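PcyX_EBK42635 (Marine metagenome, PDB 5OWG) probably catalyses the ferredoxin-dependent four-electron reduction of biliverdin to phycoerythrobilin, as a phage-type member of the ferredoxin-dependent bilin reductase family. Local coordinates at residues Ile15-Glu20 / Thr167-Asn172; Asn27-Tyr32 / Arg58-Asp63; Leu80-Thr85 / Asn174-Lys179; Arg211-Leu216 / Leu225-Asn230. All blocks are in the same frame, centred on the assembly; numbering follows the deposited sequence.

How the interactions relate
From the N terminus, helix 14-28 pairs with helix 161-179 in interaction 1, closing a loop of 146 residues that holds all six strands of the sheet. Interaction 2 lies wholly within that loop and closes a much shorter one, from the end of the first helix and strand 30-32 to strand 57-67. Interaction 3 starts inside the loop, on strand 73-82, but ends on helix 161-179 beyond Asn172, and therefore crosses interaction 1. Interactions 2 and 3 meet on neighbouring strands, where Arg59 O and Phe81 N are probably hydrogen-bonded. Interaction 4 follows in series, joining two C-terminal helices; its Phe226 touches His61 and Asp63 of interaction 2.

Interaction 1 of 4, residues Ile15-Glu20 / Thr167-Asn172; sequences IKWKDE and TMAVSN
Trp17 lays the five-membered part of its indole beside Ala169 and Val170, and this is the close-packed half of a contact between two helices. Their segments run almost parallel, 6° apart, with axes 10.0 Å from each other. Ala169 CB sits 3.6 Å from Trp17 NE1, at the ring edge and near the ring plane, while Val170 CG2 comes obliquely to Trp17 CD1 at 3.7 Å. The indole owes this place to a first torsion that sets CG anti to the backbone N (chi1 161°); beyond the contact it meets Phe93 and, on strand 73-82, Trp74 and Ala76. The solvent side is looser. Glu20 offers little more than its CB, 3.8 Å from Val170 CG2; past that atom the chain bends at chi2 (-58°), and the carboxylate turns back along its own helix. There Glu20 OE2 takes a weak bond from Lys16 NZ at 3.2 Å, part of a salt bridge. Ser171 OG also turns to its own helix, bonding to Thr167 O at 2.9 Å. With Lys16 and Glu20 paired within helix 14-28 and Ser171 bonded within helix 161-179, these segments meet by van der Waals packing, with no polar bond between them.

Interaction 2 of 4, residues Asn27-Tyr32 / Arg58-Asp63; sequences NNLVEY and RRAHLD
Leu29 and Ala60 make the apolar part of this contact, Leu29 CD1 lying 3.6 Å from Ala60 CB. Leu29 follows the end of helix 14-28, and its CG stands anti to the carbonyl carbon (chi1 -52°), which brings CD1 to Ala60 of strand 57-67. The second kind of contact is polar against apolar. Tyr32 OH ends 3.7 Å from the methylene Arg59 CG; the side chains of Tyr32 and Arg59 cross at about a right angle, with the tyrosine ring and the guanidinium planes 74° apart. Ionic and hydrogen bonds lie at the far end of Arg59, where its extended chain takes NE to a salt bridge with Glu34 and NH1 to Leu231 O. His61 CB lies 3.3 Å above one face of the Arg59 guanidinium, offset toward its rim. Backbone bonding is indirect: strand 47-53 runs between the partners, Thr51 pairing with Tyr32 and Trp52 with Ala60, while Arg58 and Arg59 form a classic beta bulge opposite Phe81. No hydrogen bond spans the two segments, so the tyrosine packs on the aliphatic stem of an arginine whose charge is probably balanced by Glu34.

Interaction 3 of 4, residues Leu80-Thr85 / Asn174-Lys179; sequences LFPMLT and NNYIDK
Tyr176 of helix 161-179 stretches its ring along Leu80 as far as Pro82 on strand 73-82. At CB the chain sets out with CG anti to the backbone N (chi1 174°), which extends the ring from the helix over the sheet. Tyr176 CD2 is the first ring atom to touch, 3.6 Å from Leu80 CD2. Next comes CE2, against which Leu80 packs twice: Leu80 CD2 is 3.5 Å and Leu80 CB 3.7 Å from Tyr176 CE2, the methyl arriving obliquely as the two side chains slide past each other in opposite directions. At the tip, Tyr176 OH meets Pro82 CD at 3.6 Å, and the hydroxyl, buried here, is satisfied by a hydrogen bond with Pro89 O. Phe109 adds an edge-to-face contact to the same ring. The next residue, Ile177, adds its CG1 at 4.1 Å from Leu80 CD2. Helix and strand segments run only 11° apart. Leu80 points to this helix, whereas Phe81 points the other way and packs on Gln196 and Ser200 of helix 189-204. An antiparallel sheet with helices packed on both faces, met by such alternating side chains, is the alpha/beta/alpha sandwich of ferredoxin-dependent bilin reductases.

Interaction 4 of 4, residues Arg211-Leu216 / Leu225-Asn230; sequences RVMQSL and LFCSDN
Met213 and Cys227 bring two sulfur atoms together, Met213 SD standing 3.6 Å from Cys227 SG, as a van der Waals contact between a thioether sulfur and a cysteine sulfur. The same methionine makes a Met-aromatic contact with Phe226, and the three side chains fasten helix 210-215 to helix 220-229, two short helices near the C-terminal end of the bilin reductase fold. Backbones stay well apart, the nearest CA atoms, those of Met213 and Cys227, being 9.7 Å from each other, so side chains alone bridge the interval. Met213 does most of the reaching. Its CG lies anti to the carbonyl carbon, and a bend at chi3 (68°) brings the terminal methyl round to the phenylalanine while the sulfur stays by Cys227. Relative to the Phe226 ring, Met213 SD is 5.4 Å from the centroid and 69° off the normal, an oblique approach, and the side chains of Met213 and Phe226 cross at about a right angle. All three touching residues are buried, and no hydrogen bond joins the segments. Around them the cluster is rich in aromatic and aliphatic groups: Trp47 of strand 47-53 touches both Met213 and Phe226, Phe40 meets Phe226 edge-to-face, and Leu218 and Ile223 pack on the methionine. Through Trp47, and through the reach of Phe226 to Asn49 and Asp63, the helix pair leans on the sheet. The closest touch between methionine and ring is Met213 CE to Phe226 CD2, 3.7 Å.

Interaction 1 of 4, residues Ile15-Glu20 / Thr167-Asn172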
loop_
_atom_site.group_PDB
_atom_site.type_symbol
_atom_site.label_atom_id
_atom_site.label_comp_id
_atom_site.label_asym_id
_atom_site.label_seq_id
_atom_site.Cartn_x
_atom_site.Cartn_y
_atom_site.Cartn_z
ATOM N N ILE A 15 13.999 -2.528 -6.732
ATOM C CA ILE A 15 14.627 -2.288 -5.438
ATOM C C ILE A 15 14.891 -0.801 -5.251
ATOM O O ILE A 15 14.754 -0.265 -4.144
ATOM C CB ILE A 15 15.922 -3.111 -5.311
ATOM C CG1 ILE A 15 15.697 -4.556 -5.772
ATOM C CG2 ILE A 15 16.425 -3.087 -3.876
ATOM C CD1 ILE A 15 14.512 -5.243 -5.127
ATOM N N LYS A 16 15.277 -0.111 -6.324
ATOM C CA LYS A 16 15.441 1.336 -6.255
ATOM C C LYS A 16 14.126 2.010 -5.886
ATOM O O LYS A 16 14.060 2.789 -4.930
ATOM C CB LYS A 16 15.965 1.867 -7.589
ATOM C CG LYS A 16 16.090 3.377 -7.644
ATOM C CD LYS A 16 17.294 3.796 -8.465
ATOM C CE LYS A 16 17.376 5.301 -8.604
ATOM N NZ LYS A 16 17.377 5.997 -7.285
ATOM N N TRP A 17 13.060 1.709 -6.633
ATOM C CA TRP A 17 11.749 2.259 -6.308
ATOM C C TRP A 17 11.366 1.976 -4.862
ATOM O O TRP A 17 10.632 2.758 -4.248
ATOM C CB TRP A 17 10.689 1.688 -7.254
ATOM C CG TRP A 17 9.294 1.834 -6.725
ATOM C CD1 TRP A 17 8.412 2.839 -6.999
ATOM C CD2 TRP A 17 8.625 0.949 -5.820
ATOM N NE1 TRP A 17 7.235 2.633 -6.320
ATOM C CE2 TRP A 17 7.341 1.480 -5.588
ATOM C CE3 TRP A 17 8.990 -0.240 -5.180
ATOM C CZ2 TRP A 17 6.421 0.863 -4.745
ATOM C CZ3 TRP A 17 8.073 -0.852 -4.346
ATOM C CH2 TRP A 17 6.803 -0.301 -4.136
ATOM N N LYS A 18 11.850 0.866 -4.299
ATOM C CA LYS A 18 11.510 0.522 -2.925
ATOM C C LYS A 18 12.254 1.406 -1.932
ATOM O O LYS A 18 11.660 1.892 -0.964
ATOM C CB LYS A 18 11.821 -0.952 -2.660
ATOM C CG LYS A 18 11.398 -1.442 -1.281
ATOM C CD LYS A 18 11.746 -2.908 -1.058
ATOM C CE LYS A 18 13.248 -3.159 -1.099
ATOM N NZ LYS A 18 13.994 -2.281 -0.154
ATOM N N ASP A 19 13.551 1.629 -2.158
ATOM C CA ASP A 19 14.315 2.491 -1.264
ATOM C C ASP A 19 13.860 3.940 -1.377
ATOM O O ASP A 19 13.762 4.645 -0.365
ATOM C CB ASP A 19 15.808 2.366 -1.565
ATOM C CG ASP A 19 16.362 1.000 -1.208
ATOM O OD1 ASP A 19 15.576 0.137 -0.762
ATOM O OD2 ASP A 19 17.582 0.791 -1.368
ATOM N N GLU A 20 13.575 4.405 -2.597
ATOM C CA GLU A 20 13.022 5.746 -2.753
ATOM C C GLU A 20 11.670 5.855 -2.060
ATOM O O GLU A 20 11.346 6.892 -1.470
ATOM C CB GLU A 20 12.888 6.099 -4.236
ATOM C CG GLU A 20 14.169 5.981 -5.052
ATOM C CD GLU A 20 15.295 6.845 -4.521
ATOM O OE1 GLU A 20 15.795 6.563 -3.411
ATOM O OE2 GLU A 20 15.682 7.810 -5.213
ATOM N N THR A 167 9.073 5.892 -11.436
ATOM C CA THR A 167 9.261 7.322 -11.209
ATOM C C THR A 167 7.937 8.005 -10.887
ATOM O O THR A 167 7.863 8.833 -9.971
ATOM C CB THR A 167 9.928 7.956 -12.434
ATOM O OG1 THR A 167 11.352 7.851 -12.306
ATOM C CG2 THR A 167 9.542 9.430 -12.602
ATOM N N MET A 168 6.881 7.672 -11.629
ATOM C CA MET A 168 5.560 8.220 -11.337
ATOM C C MET A 168 5.123 7.856 -9.925
ATOM O O MET A 168 4.804 8.729 -9.109
ATOM C CB MET A 168 4.542 7.699 -12.350
ATOM C CG MET A 168 4.722 8.202 -13.771
ATOM S SD MET A 168 4.362 6.914 -14.984
ATOM C CE MET A 168 2.761 6.340 -14.411
ATOM N N ALA A 169 5.095 6.556 -9.622
ATOM C CA ALA A 169 4.642 6.100 -8.314
ATOM C C ALA A 169 5.398 6.801 -7.195
ATOM O O ALA A 169 4.802 7.219 -6.197
ATOM C CB ALA A 169 4.810 4.584 -8.209
ATOM N N VAL A 170 6.715 6.945 -7.350
ATOM C CA VAL A 170 7.512 7.633 -6.339
ATOM C C VAL A 170 7.123 9.104 -6.273
ATOM O O VAL A 170 6.995 9.677 -5.185
ATOM C CB VAL A 170 9.014 7.439 -6.634
ATOM C CG1 VAL A 170 9.839 8.662 -6.223
ATOM C CG2 VAL A 170 9.528 6.197 -5.919
ATOM N N SER A 171 6.913 9.733 -7.431
ATOM C CA SER A 171 6.542 11.142 -7.450
ATOM C C SER A 171 5.066 11.342 -7.133
ATOM O O SER A 171 4.691 12.377 -6.570
ATOM C CB SER A 171 6.876 11.758 -8.811
ATOM O OG SER A 171 8.250 11.596 -9.120
ATOM N N ASN A 172 4.220 10.369 -7.483
ATOM C CA ASN A 172 2.809 10.447 -7.119
ATOM C C ASN A 172 2.616 10.242 -5.623
ATOM O O ASN A 172 1.634 10.732 -5.051
ATOM C CB ASN A 172 2.006 9.414 -7.913
ATOM C CG ASN A 172 2.003 9.694 -9.405
ATOM O OD1 ASN A 172 2.825 10.461 -9.906
ATOM N ND2 ASN A 172 1.076 9.070 -10.123
#

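Interaction 2 of 4, residues Asn27-Tyr32 / Arg58-Asp63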
loop_
_atom_site.group_PDB
_atom_site.type_symbol
_atom_site.label_atom_id
_atom_site.label_comp_id
_atom_site.label_asym_id
_atom_site.label_seq_id
_atom_site.Cartn_x
_atom_site.Cartn_y
_atom_site.Cartn_z
ATOM N N ASN A 27 10.400 10.473 5.638
ATOM C CA ASN A 27 10.531 11.924 5.682
ATOM C C ASN A 27 9.227 12.643 6.006
ATOM O O ASN A 27 9.267 13.837 6.325
ATOM C CB ASN A 27 11.064 12.448 4.345
ATOM C CG ASN A 27 12.578 12.431 4.270
ATOM O OD1 ASN A 27 13.242 11.664 4.968
ATOM N ND2 ASN A 27 13.133 13.291 3.423
ATOM N N ASN A 28 8.087 11.965 5.926
ATOM C CA ASN A 28 6.788 12.594 6.141
ATOM C C ASN A 28 5.976 11.933 7.241
ATOM O O ASN A 28 5.299 12.627 8.005
ATOM C CB ASN A 28 5.974 12.576 4.839
ATOM C CG ASN A 28 6.549 13.492 3.777
ATOM O OD1 ASN A 28 6.037 14.587 3.544
ATOM N ND2 ASN A 28 7.618 13.046 3.128
ATOM N N LEU A 29 6.024 10.612 7.342
ATOM C CA LEU A 29 5.255 9.856 8.317
ATOM C C LEU A 29 6.184 9.322 9.402
ATOM O O LEU A 29 7.397 9.546 9.386
ATOM C CB LEU A 29 4.501 8.714 7.630
ATOM C CG LEU A 29 3.648 9.110 6.426
ATOM C CD1 LEU A 29 3.197 7.884 5.661
ATOM C CD2 LEU A 29 2.459 9.919 6.880
ATOM N N VAL A 30 5.594 8.607 10.357
ATOM C CA VAL A 30 6.336 7.930 11.412
ATOM C C VAL A 30 5.971 6.455 11.375
ATOM O O VAL A 30 4.787 6.105 11.294
ATOM C CB VAL A 30 6.039 8.531 12.796
ATOM C CG1 VAL A 30 6.816 7.793 13.881
ATOM C CG2 VAL A 30 6.386 10.007 12.807
ATOM N N GLU A 31 6.983 5.598 11.438
ATOM C CA GLU A 31 6.764 4.162 11.435
ATOM C C GLU A 31 6.288 3.692 12.803
ATOM O O GLU A 31 6.693 4.220 13.843
ATOM C CB GLU A 31 8.045 3.426 11.047
ATOM C CG GLU A 31 7.876 1.927 10.908
ATOM C CD GLU A 31 9.065 1.274 10.240
ATOM O OE1 GLU A 31 10.117 1.936 10.114
ATOM O OE2 GLU A 31 8.951 0.099 9.832
ATOM N N TYR A 32 5.419 2.686 12.793
ATOM C CA TYR A 32 4.879 2.111 14.014
ATOM C C TYR A 32 4.709 0.612 13.815
ATOM O O TYR A 32 4.684 0.114 12.685
ATOM C CB TYR A 32 3.538 2.753 14.399
ATOM C CG TYR A 32 2.400 2.380 13.482
ATOM C CD1 TYR A 32 2.209 3.044 12.278
ATOM C CD2 TYR A 32 1.517 1.365 13.820
ATOM C CE1 TYR A 32 1.169 2.706 11.435
ATOM C CE2 TYR A 32 0.474 1.018 12.985
ATOM C CZ TYR A 32 0.305 1.692 11.793
ATOM O OH TYR A 32 -0.730 1.352 10.956
ATOM N N ARG A 58 -3.951 7.759 8.437
ATOM C CA ARG A 58 -4.049 6.804 9.535
ATOM C C ARG A 58 -3.203 5.563 9.288
ATOM O O ARG A 58 -2.697 4.964 10.245
ATOM C CB ARG A 58 -5.508 6.404 9.776
ATOM C CG ARG A 58 -6.138 5.539 8.693
ATOM C CD ARG A 58 -7.502 5.032 9.138
ATOM N NE ARG A 58 -8.154 4.231 8.104
ATOM C CZ ARG A 58 -8.000 2.918 7.952
ATOM N NH1 ARG A 58 -7.211 2.227 8.766
ATOM N NH2 ARG A 58 -8.641 2.291 6.976
ATOM N N ARG A 59 -3.031 5.160 8.030
ATOM C CA ARG A 59 -2.295 3.934 7.750
ATOM C C ARG A 59 -1.601 4.014 6.399
ATOM O O ARG A 59 -2.226 4.341 5.384
ATOM C CB ARG A 59 -3.227 2.719 7.794
ATOM C CG ARG A 59 -2.500 1.394 7.657
ATOM C CD ARG A 59 -3.421 0.217 7.927
ATOM N NE ARG A 59 -2.690 -1.049 7.993
ATOM C CZ ARG A 59 -2.492 -1.867 6.963
ATOM N NH1 ARG A 59 -2.971 -1.571 5.760
ATOM N NH2 ARG A 59 -1.812 -2.992 7.136
ATOM N N ALA A 60 -0.305 3.712 6.404
ATOM C CA ALA A 60 0.500 3.564 5.197
ATOM C C ALA A 60 1.287 2.272 5.342
ATOM O O ALA A 60 2.068 2.130 6.286
ATOM C CB ALA A 60 1.441 4.755 5.004
ATOM N N HIS A 61 1.090 1.336 4.414
ATOM C CA HIS A 61 1.533 -0.042 4.588
ATOM C C HIS A 61 2.381 -0.460 3.398
ATOM O O HIS A 61 1.913 -0.409 2.256
ATOM C CB HIS A 61 0.326 -0.973 4.747
ATOM C CG HIS A 61 0.678 -2.424 4.846
ATOM N ND1 HIS A 61 -0.210 -3.424 4.516
ATOM C CD2 HIS A 61 1.812 -3.044 5.249
ATOM C CE1 HIS A 61 0.364 -4.600 4.704
ATOM N NE2 HIS A 61 1.591 -4.397 5.149
ATOM N N LEU A 62 3.614 -0.883 3.665
ATOM C CA LEU A 62 4.524 -1.376 2.638
ATOM C C LEU A 62 4.718 -2.872 2.836
ATOM O O LEU A 62 5.254 -3.302 3.863
ATOM C CB LEU A 62 5.869 -0.651 2.690
ATOM C CG LEU A 62 6.908 -1.119 1.664
ATOM C CD1 LEU A 62 6.487 -0.734 0.252
ATOM C CD2 LEU A 62 8.285 -0.563 1.991
ATOM N N ASP A 63 4.287 -3.656 1.850
ATOM C CA ASP A 63 4.399 -5.108 1.875
ATOM C C ASP A 63 5.304 -5.542 0.731
ATOM O O ASP A 63 4.959 -5.349 -0.440
ATOM C CB ASP A 63 3.021 -5.759 1.753
ATOM C CG ASP A 63 3.099 -7.238 1.438
ATOM O OD1 ASP A 63 4.055 -7.896 1.899
ATOM O OD2 ASP A 63 2.212 -7.739 0.718
#

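Interaction 3 of 4, residues Leu80-Thr85 / Asn174-Lys179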
loop_
_atom_site.group_PDB
_atom_site.type_symbol
_atom_site.label_atom_id
_atom_site.label_comp_id
_atom_site.label_asym_id
_atom_site.label_seq_id
_atom_site.Cartn_x
_atom_site.Cartn_y
_atom_site.Cartn_z
ATOM N N LEU A 80 -2.180 3.570 1.150
ATOM C CA LEU A 80 -2.303 4.663 2.108
ATOM C C LEU A 80 -3.775 4.988 2.315
ATOM O O LEU A 80 -4.478 5.326 1.357
ATOM C CB LEU A 80 -1.554 5.911 1.631
ATOM C CG LEU A 80 -0.100 6.086 2.077
ATOM C CD1 LEU A 80 0.826 5.125 1.348
ATOM C CD2 LEU A 80 0.354 7.527 1.873
ATOM N N PHE A 81 -4.236 4.894 3.568
ATOM C CA PHE A 81 -5.578 5.322 3.944
ATOM C C PHE A 81 -5.511 6.667 4.656
ATOM O O PHE A 81 -4.734 6.807 5.612
ATOM C CB PHE A 81 -6.235 4.296 4.863
ATOM C CG PHE A 81 -6.734 3.066 4.158
ATOM C CD1 PHE A 81 -7.955 3.074 3.503
ATOM C CD2 PHE A 81 -5.996 1.896 4.172
ATOM C CE1 PHE A 81 -8.422 1.943 2.863
ATOM C CE2 PHE A 81 -6.459 0.760 3.534
ATOM C CZ PHE A 81 -7.672 0.784 2.878
ATOM N N PRO A 82 -6.283 7.675 4.254
ATOM C CA PRO A 82 -6.290 8.940 5.000
ATOM C C PRO A 82 -7.029 8.803 6.325
ATOM O O PRO A 82 -7.657 7.786 6.624
ATOM C CB PRO A 82 -7.006 9.910 4.056
ATOM C CG PRO A 82 -7.851 9.041 3.195
ATOM C CD PRO A 82 -7.078 7.769 3.015
ATOM N N MET A 83 -6.944 9.861 7.132
ATOM C CA MET A 83 -7.588 9.871 8.437
ATOM C C MET A 83 -9.105 10.005 8.278
ATOM O O MET A 83 -9.626 10.308 7.199
ATOM C CB MET A 83 -7.016 11.000 9.300
ATOM C CG MET A 83 -7.295 10.889 10.800
ATOM S SD MET A 83 -6.759 9.324 11.519
ATOM C CE MET A 83 -4.990 9.436 11.282
ATOM N N LEU A 84 -9.817 9.783 9.386
ATOM C CA LEU A 84 -11.244 9.486 9.358
ATOM C C LEU A 84 -12.151 10.701 9.170
ATOM O O LEU A 84 -13.349 10.508 8.942
ATOM C CB LEU A 84 -11.633 8.752 10.646
ATOM C CG LEU A 84 -10.907 7.420 10.874
ATOM C CD1 LEU A 84 -11.283 6.825 12.221
ATOM C CD2 LEU A 84 -11.197 6.422 9.757
ATOM N N THR A 85 -11.648 11.933 9.267
ATOM C CA THR A 85 -12.431 13.088 8.832
ATOM C C THR A 85 -12.102 13.500 7.405
ATOM O O THR A 85 -12.719 14.434 6.882
ATOM C CB THR A 85 -12.226 14.293 9.762
ATOM O OG1 THR A 85 -10.850 14.696 9.753
ATOM C CG2 THR A 85 -12.659 13.973 11.186
ATOM N N ASN A 174 5.017 11.222 -3.116
ATOM C CA ASN A 174 5.427 12.489 -2.518
ATOM C C ASN A 174 4.340 13.545 -2.666
ATOM O O ASN A 174 4.127 14.361 -1.762
ATOM C CB ASN A 174 6.730 12.971 -3.164
ATOM C CG ASN A 174 7.771 13.395 -2.146
ATOM O OD1 ASN A 174 7.449 13.714 -1.000
ATOM N ND2 ASN A 174 9.031 13.408 -2.566
ATOM N N ASN A 175 3.639 13.544 -3.801
ATOM C CA ASN A 175 2.562 14.502 -4.017
ATOM C C ASN A 175 1.278 14.103 -3.298
ATOM O O ASN A 175 0.494 14.980 -2.918
ATOM C CB ASN A 175 2.297 14.663 -5.515
ATOM C CG ASN A 175 3.207 15.687 -6.156
ATOM O OD1 ASN A 175 2.906 16.878 -6.157
ATOM N ND2 ASN A 175 4.330 15.230 -6.702
ATOM N N TYR A 176 1.039 12.803 -3.110
ATOM C CA TYR A 176 -0.136 12.372 -2.359
ATOM C C TYR A 176 -0.026 12.783 -0.896
ATOM O O TYR A 176 -0.987 13.291 -0.306
ATOM C CB TYR A 176 -0.312 10.856 -2.470
ATOM C CG TYR A 176 -1.433 10.308 -1.608
ATOM C CD1 TYR A 176 -2.734 10.229 -2.091
ATOM C CD2 TYR A 176 -1.191 9.871 -0.309
ATOM C CE1 TYR A 176 -3.760 9.730 -1.308
ATOM C CE2 TYR A 176 -2.212 9.373 0.483
ATOM C CZ TYR A 176 -3.493 9.305 -0.024
ATOM O OH TYR A 176 -4.515 8.810 0.754
ATOM N N ILE A 177 1.145 12.566 -0.296
ATOM C CA ILE A 177 1.349 12.891 1.112
ATOM C C ILE A 177 1.187 14.383 1.350
ATOM O O ILE A 177 0.867 14.811 2.466
ATOM C CB ILE A 177 2.737 12.384 1.559
ATOM C CG1 ILE A 177 2.789 10.856 1.462
ATOM C CG2 ILE A 177 3.053 12.831 2.980
ATOM C CD1 ILE A 177 4.173 10.256 1.620
ATOM N N ASP A 178 1.398 15.198 0.317
ATOM C CA ASP A 178 1.279 16.645 0.461
ATOM C C ASP A 178 -0.166 17.107 0.307
ATOM O O ASP A 178 -0.681 17.850 1.151
ATOM C CB ASP A 178 2.175 17.338 -0.567
ATOM C CG ASP A 178 1.876 18.822 -0.701
ATOM O OD1 ASP A 178 1.361 19.424 0.264
ATOM O OD2 ASP A 178 2.146 19.384 -1.783
ATOM N N LYS A 179 -0.837 16.689 -0.767
ATOM C CA LYS A 179 -2.160 17.226 -1.065
ATOM C C LYS A 179 -3.244 16.648 -0.163
ATOM O O LYS A 179 -4.250 17.321 0.086
ATOM C CB LYS A 179 -2.510 16.966 -2.529
ATOM C CG LYS A 179 -1.578 17.653 -3.514
ATOM C CD LYS A 179 -1.911 17.290 -4.953
ATOM C CE LYS A 179 -0.998 18.005 -5.939
ATOM N NZ LYS A 179 -1.122 19.487 -5.859
#

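Interaction 4 of 4, residues Arg211-Leu216 / Leu225-Asn230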
loop_
_atom_site.group_PDB
_atom_site.type_symbol
_atom_site.label_atom_id
_atom_site.label_comp_id
_atom_site.label_asym_id
_atom_site.label_seq_id
_atom_site.Cartn_x
_atom_site.Cartn_y
_atom_site.Cartn_z
ATOM N N ARG A 211 -3.771 -15.935 -4.878
ATOM C CA ARG A 211 -3.029 -16.680 -5.889
ATOM C C ARG A 211 -1.591 -16.184 -5.992
ATOM O O ARG A 211 -0.650 -16.986 -6.016
ATOM C CB ARG A 211 -3.728 -16.587 -7.245
ATOM C CG ARG A 211 -3.026 -17.397 -8.330
ATOM C CD ARG A 211 -3.859 -17.552 -9.596
ATOM N NE ARG A 211 -4.264 -18.942 -9.818
ATOM C CZ ARG A 211 -5.503 -19.413 -9.682
ATOM N NH1 ARG A 211 -5.744 -20.697 -9.909
ATOM N NH2 ARG A 211 -6.506 -18.615 -9.334
ATOM N N VAL A 212 -1.397 -14.864 -6.057
ATOM C CA VAL A 212 -0.038 -14.335 -6.138
ATOM C C VAL A 212 0.744 -14.700 -4.881
ATOM O O VAL A 212 1.902 -15.124 -4.955
ATOM C CB VAL A 212 -0.051 -12.812 -6.385
ATOM C CG1 VAL A 212 -0.635 -12.503 -7.755
ATOM C CG2 VAL A 212 -0.828 -12.074 -5.303
ATOM N N MET A 213 0.118 -14.568 -3.711
ATOM C CA MET A 213 0.788 -14.965 -2.479
ATOM C C MET A 213 1.102 -16.455 -2.490
ATOM O O MET A 213 2.179 -16.875 -2.050
ATOM C CB MET A 213 -0.072 -14.603 -1.269
ATOM C CG MET A 213 -0.357 -13.117 -1.148
ATOM S SD MET A 213 -1.191 -12.686 0.388
ATOM C CE MET A 213 0.107 -13.009 1.579
ATOM N N GLN A 214 0.173 -17.273 -2.991
ATOM C CA GLN A 214 0.489 -18.673 -3.245
ATOM C C GLN A 214 1.617 -18.795 -4.260
ATOM O O GLN A 214 2.495 -19.655 -4.127
ATOM C CB GLN A 214 -0.756 -19.418 -3.731
ATOM C CG GLN A 214 -1.637 -19.960 -2.616
ATOM C CD GLN A 214 -2.932 -20.557 -3.135
ATOM O OE1 GLN A 214 -3.411 -20.191 -4.209
ATOM N NE2 GLN A 214 -3.503 -21.485 -2.374
ATOM N N SER A 215 1.609 -17.939 -5.285
ATOM C CA SER A 215 2.712 -17.913 -6.239
ATOM C C SER A 215 4.024 -17.576 -5.539
ATOM O O SER A 215 5.047 -18.232 -5.764
ATOM C CB SER A 215 2.420 -16.903 -7.351
ATOM O OG SER A 215 1.103 -17.055 -7.852
ATOM N N LEU A 216 4.007 -16.559 -4.674
ATOM C CA LEU A 216 5.202 -16.174 -3.931
ATOM C C LEU A 216 5.677 -17.256 -2.968
ATOM O O LEU A 216 6.755 -17.105 -2.383
ATOM C CB LEU A 216 4.947 -14.878 -3.151
ATOM C CG LEU A 216 5.138 -13.523 -3.853
ATOM C CD1 LEU A 216 6.543 -13.374 -4.426
ATOM C CD2 LEU A 216 4.094 -13.282 -4.933
ATOM N N LEU A 225 -4.300 -15.488 7.277
ATOM C CA LEU A 225 -4.073 -14.622 8.430
ATOM C C LEU A 225 -3.772 -13.193 7.988
ATOM O O LEU A 225 -4.380 -12.234 8.482
ATOM C CB LEU A 225 -2.922 -15.183 9.267
ATOM C CG LEU A 225 -3.035 -15.252 10.790
ATOM C CD1 LEU A 225 -4.280 -15.988 11.241
ATOM C CD2 LEU A 225 -1.801 -15.949 11.335
ATOM N N PHE A 226 -2.837 -13.037 7.048
ATOM C CA PHE A 226 -2.422 -11.712 6.593
ATOM C C PHE A 226 -3.546 -10.998 5.844
ATOM O O PHE A 226 -3.830 -9.823 6.105
ATOM C CB PHE A 226 -1.181 -11.856 5.709
ATOM C CG PHE A 226 -0.705 -10.570 5.100
ATOM C CD1 PHE A 226 0.054 -9.678 5.837
ATOM C CD2 PHE A 226 -0.992 -10.268 3.780
ATOM C CE1 PHE A 226 0.504 -8.498 5.272
ATOM C CE2 PHE A 226 -0.545 -9.092 3.210
ATOM C CZ PHE A 226 0.203 -8.206 3.956
ATOM N N CYS A 227 -4.195 -11.692 4.906
ATOM C CA CYS A 227 -5.196 -11.047 4.062
ATOM C C CYS A 227 -6.378 -10.518 4.866
ATOM O O CYS A 227 -7.025 -9.549 4.451
ATOM C CB CYS A 227 -5.687 -12.025 2.993
ATOM S SG CYS A 227 -4.485 -12.359 1.687
ATOM N N SER A 228 -6.679 -11.132 6.011
ATOM C CA SER A 228 -7.876 -10.778 6.765
ATOM C C SER A 228 -7.621 -9.756 7.866
ATOM O O SER A 228 -8.530 -8.992 8.207
ATOM C CB SER A 228 -8.491 -12.036 7.388
ATOM O OG SER A 228 -7.604 -12.632 8.318
ATOM N N ASP A 229 -6.412 -9.717 8.432
ATOM C CA ASP A 229 -6.148 -8.939 9.634
ATOM C C ASP A 229 -5.143 -7.811 9.457
ATOM O O ASP A 229 -5.216 -6.831 10.205
ATOM C CB ASP A 229 -5.638 -9.857 10.757
ATOM C CG ASP A 229 -6.621 -10.951 11.104
ATOM O OD1 ASP A 229 -7.734 -10.960 10.538
ATOM O OD2 ASP A 229 -6.278 -11.807 11.944
ATOM N N ASN A 230 -4.214 -7.914 8.503
ATOM C CA ASN A 230 -3.111 -6.963 8.427
ATOM C C ASN A 230 -2.869 -6.464 7.008
ATOM O O ASN A 230 -1.756 -6.019 6.699
ATOM C CB ASN A 230 -1.827 -7.597 8.973
ATOM C CG ASN A 230 -1.852 -7.755 10.478
ATOM O OD1 ASN A 230 -2.178 -8.825 10.995
ATOM N ND2 ASN A 230 -1.511 -6.686 11.193
#